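Local coordinates for protein aspartate--tRNA(Asp/Asn) ligase (Thermus thermophilus, PDB 1N9W) that attaches aspartate to both tRNA(Asp) and tRNA(Asn) with similar efficiency, first activating the amino acid with ATP as Asp-AMP, at residues L312-Y317 with D338-G343. Numbering follows the deposited sequence.
Sequences LFVTRY and DLLFRG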
ATOM      1  N   LEU B 312      17.635  19.312   3.924  1.00 45.37           N
ATOM      2  CA  LEU B 312      19.075  19.331   3.724  1.00 48.13           C
ATOM      3  C   LEU B 312      19.644  17.971   3.331  1.00 48.06           C
ATOM      4  O   LEU B 312      19.526  17.001   4.077  1.00 47.60           O
ATOM      5  CB  LEU B 312      19.776  19.815   4.998  1.00 49.36           C
ATOM      6  CG  LEU B 312      21.307  19.749   5.011  1.00 50.07           C
ATOM      7  CD1 LEU B 312      21.889  20.707   3.976  1.00 50.38           C
ATOM      8  CD2 LEU B 312      21.812  20.095   6.406  1.00 50.30           C
ATOM      9  N   PHE B 313      20.260  17.905   2.157  1.00 49.20           N
ATOM     10  CA  PHE B 313      20.861  16.667   1.690  1.00 49.94           C
ATOM     11  C   PHE B 313      22.314  16.581   2.141  1.00 51.64           C
ATOM     12  O   PHE B 313      23.108  17.487   1.885  1.00 50.98           O
ATOM     13  CB  PHE B 313      20.805  16.586   0.159  1.00 49.79           C
ATOM     14  CG  PHE B 313      19.577  15.898  -0.379  1.00 49.66           C
ATOM     15  CD1 PHE B 313      19.259  14.599   0.015  1.00 49.34           C
ATOM     16  CD2 PHE B 313      18.763  16.534  -1.317  1.00 48.48           C
ATOM     17  CE1 PHE B 313      18.152  13.942  -0.515  1.00 49.23           C
ATOM     18  CE2 PHE B 313      17.652  15.888  -1.853  1.00 48.67           C
ATOM     19  CZ  PHE B 313      17.346  14.588  -1.454  1.00 49.04           C
ATOM     20  N   VAL B 314      22.653  15.494   2.831  1.00 53.46           N
ATOM     21  CA  VAL B 314      24.018  15.262   3.293  1.00 54.72           C
ATOM     22  C   VAL B 314      24.590  14.199   2.356  1.00 56.24           C
ATOM     23  O   VAL B 314      24.208  13.032   2.422  1.00 56.20           O
ATOM     24  CB  VAL B 314      24.052  14.731   4.744  1.00 55.11           C
ATOM     25  CG1 VAL B 314      25.490  14.568   5.207  1.00 53.87           C
ATOM     26  CG2 VAL B 314      23.316  15.686   5.662  1.00 56.08           C
ATOM     27  N   THR B 315      25.511  14.615   1.490  1.00 57.49           N
ATOM     28  CA  THR B 315      26.110  13.724   0.505  1.00 58.80           C
ATOM     29  C   THR B 315      27.525  13.249   0.812  1.00 59.97           C
ATOM     30  O   THR B 315      28.187  13.763   1.710  1.00 60.02           O
ATOM     31  CB  THR B 315      26.147  14.392  -0.870  1.00 58.94           C
ATOM     32  OG1 THR B 315      26.920  15.591  -0.780  1.00 58.32           O
ATOM     33  CG2 THR B 315      24.738  14.738  -1.338  1.00 57.75           C
ATOM     34  N   ARG B 316      27.974  12.268   0.031  1.00 61.83           N
ATOM     35  CA  ARG B 316      29.309  11.676   0.143  1.00 63.53           C
ATOM     36  C   ARG B 316      29.721  11.267   1.552  1.00 64.57           C
ATOM     37  O   ARG B 316      30.432  11.998   2.236  1.00 65.02           O
ATOM     38  CB  ARG B 316      30.361  12.634  -0.430  1.00 63.40           C
ATOM     39  CG  ARG B 316      30.249  12.883  -1.929  1.00 65.18           C
ATOM     40  CD  ARG B 316      30.481  11.616  -2.741  1.00 66.63           C
ATOM     41  NE  ARG B 316      30.390  11.862  -4.177  1.00 68.96           N
ATOM     42  CZ  ARG B 316      31.222  12.649  -4.855  1.00 70.82           C
ATOM     43  NH1 ARG B 316      32.215  13.268  -4.229  1.00 71.82           N
ATOM     44  NH2 ARG B 316      31.057  12.823  -6.161  1.00 70.98           N
ATOM     45  N   TYR B 317      29.283  10.086   1.977  1.00 65.50           N
ATOM     46  CA  TYR B 317      29.629   9.569   3.296  1.00 66.08           C
ATOM     47  C   TYR B 317      30.861   8.671   3.188  1.00 67.69           C
ATOM     48  O   TYR B 317      31.115   8.085   2.136  1.00 68.22           O
ATOM     49  CB  TYR B 317      28.471   8.759   3.881  1.00 64.55           C
ATOM     50  CG  TYR B 317      27.386   9.577   4.546  1.00 63.00           C
ATOM     51  CD1 TYR B 317      26.585  10.450   3.810  1.00 62.18           C
ATOM     52  CD2 TYR B 317      27.158   9.472   5.917  1.00 62.28           C
ATOM     53  CE1 TYR B 317      25.581  11.197   4.426  1.00 61.52           C
ATOM     54  CE2 TYR B 317      26.161  10.213   6.542  1.00 61.27           C
ATOM     55  CZ  TYR B 317      25.377  11.075   5.792  1.00 60.55           C
ATOM     56  OH  TYR B 317      24.395  11.815   6.405  1.00 59.04           O
ATOM     57  N   ASP B 338      21.780  11.247   2.714  1.00 46.65           N
ATOM     58  CA  ASP B 338      20.777  11.209   3.765  1.00 43.47           C
ATOM     59  C   ASP B 338      19.992  12.493   3.661  1.00 42.78           C
ATOM     60  O   ASP B 338      20.570  13.549   3.415  1.00 42.37           O
ATOM     61  CB  ASP B 338      21.440  11.138   5.139  1.00 43.26           C
ATOM     62  CG  ASP B 338      21.641   9.723   5.616  1.00 43.74           C
ATOM     63  OD1 ASP B 338      21.632   8.804   4.773  1.00 44.32           O
ATOM     64  OD2 ASP B 338      21.812   9.527   6.841  1.00 45.09           O
ATOM     65  N   LEU B 339      18.676  12.413   3.832  1.00 41.50           N
ATOM     66  CA  LEU B 339      17.858  13.617   3.759  1.00 40.51           C
ATOM     67  C   LEU B 339      17.475  14.048   5.167  1.00 40.15           C
ATOM     68  O   LEU B 339      16.962  13.250   5.952  1.00 40.69           O
ATOM     69  CB  LEU B 339      16.594  13.371   2.932  1.00 39.29           C
ATOM     70  CG  LEU B 339      15.571  14.510   2.940  1.00 39.27           C
ATOM     71  CD1 LEU B 339      16.211  15.790   2.413  1.00 38.93           C
ATOM     72  CD2 LEU B 339      14.367  14.125   2.097  1.00 37.69           C
ATOM     73  N   LEU B 340      17.746  15.304   5.490  1.00 38.40           N
ATOM     74  CA  LEU B 340      17.399  15.833   6.796  1.00 38.38           C
ATOM     75  C   LEU B 340      16.201  16.739   6.649  1.00 38.44           C
ATOM     76  O   LEU B 340      16.220  17.686   5.862  1.00 38.06           O
ATOM     77  CB  LEU B 340      18.559  16.632   7.389  1.00 39.70           C
ATOM     78  CG  LEU B 340      19.806  15.837   7.760  1.00 38.41           C
ATOM     79  CD1 LEU B 340      20.824  16.784   8.384  1.00 40.99           C
ATOM     80  CD2 LEU B 340      19.437  14.728   8.733  1.00 37.77           C
ATOM     81  N   PHE B 341      15.149  16.438   7.396  1.00 38.03           N
ATOM     82  CA  PHE B 341      13.940  17.240   7.348  1.00 37.33           C
ATOM     83  C   PHE B 341      13.735  17.876   8.708  1.00 36.95           C
ATOM     84  O   PHE B 341      13.477  17.189   9.695  1.00 36.45           O
ATOM     85  CB  PHE B 341      12.741  16.365   6.977  1.00 37.32           C
ATOM     86  CG  PHE B 341      11.432  17.099   6.966  1.00 37.42           C
ATOM     87  CD1 PHE B 341      11.293  18.301   6.274  1.00 36.86           C
ATOM     88  CD2 PHE B 341      10.328  16.576   7.629  1.00 36.94           C
ATOM     89  CE1 PHE B 341      10.071  18.963   6.237  1.00 36.26           C
ATOM     90  CE2 PHE B 341       9.105  17.229   7.596  1.00 37.82           C
ATOM     91  CZ  PHE B 341       8.974  18.428   6.903  1.00 37.39           C
ATOM     92  N   ARG B 342      13.863  19.195   8.757  1.00 37.79           N
ATOM     93  CA  ARG B 342      13.702  19.926  10.010  1.00 38.64           C
ATOM     94  C   ARG B 342      14.534  19.323  11.143  1.00 39.43           C
ATOM     95  O   ARG B 342      14.087  19.263  12.286  1.00 41.07           O
ATOM     96  CB  ARG B 342      12.215  19.975  10.400  1.00 37.38           C
ATOM     97  CG  ARG B 342      11.420  20.983   9.582  1.00 35.02           C
ATOM     98  CD  ARG B 342       9.925  20.986   9.887  1.00 35.28           C
ATOM     99  NE  ARG B 342       9.275  22.076   9.153  1.00 35.86           N
ATOM    100  CZ  ARG B 342       7.960  22.249   9.046  1.00 37.06           C
ATOM    101  NH1 ARG B 342       7.115  21.399   9.627  1.00 34.99           N
ATOM    102  NH2 ARG B 342       7.491  23.279   8.349  1.00 34.32           N
ATOM    103  N   GLY B 343      15.740  18.865  10.814  1.00 41.20           N
ATOM    104  CA  GLY B 343      16.621  18.307  11.828  1.00 41.00           C
ATOM    105  C   GLY B 343      16.596  16.803  12.014  1.00 41.26           C
ATOM    106  O   GLY B 343      17.446  16.246  12.711  1.00 40.18           O
TER
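Val314 and Asp338 form a hydrogen-bonded antiparallel pair: Val314 N gives an almost straight bond (178° at the hydrogen) to Asp338 O at 2.9 Å, and Asp338 N returns one to Val314 O at 3.0 Å. Two residues along, Leu312 and Leu340 repeat the exchange, Leu340 N reaching Leu312 O at 2.8 Å while the bond from Leu312 N to Leu340 O is more bent. All four backbone N-H groups and carbonyls of these two pairs are thus satisfied across the strands. The non-hydrogen-bonded pair between them, Phe313 and Leu339, turns its backbone outward, Phe313 to Pro268 and Leu339 to strand 344-351. On their face of the sheet, which helix 227-248 covers, Leu339 CD1 sits over the Phe313 ring in a CH-pi contact, 4.0 Å from the centroid. On the other face Leu340 CD1 touches both Val314 CG2 (3.9 Å) and Leu312 CD2, and helix 293-306 packs on Leu312 and Leu340. Beyond the strand end, Tyr317 crosses Asp338 at about a right angle; with CG anti to its carbonyl carbon (chi1 -82°), the ring extends back to Asp338 and brings OH to 3.3 Å from Asp338 CB. Ring and carboxylate planes are 46° apart. The firm partners of Asp338 OD1 are Arg322, by a salt bridge, and Ser348 OG, by a hydrogen bond; Arg322 also makes a cation-pi contact with the Tyr317 ring. With an alanine in place of Tyr317, a gap would probably open beside Asp338 and Arg322 would lose its aromatic partner, though their salt bridge could persist. Ser348, on neighbouring strand 344-351, is a predicted L-aspartate-binding residue, so Asp338 is a likely second-shell support; strands 311-315 and 336-341 are neighbours in the antiparallel sheet characteristic of class II aminoacyl-tRNA synthetase catalytic domains.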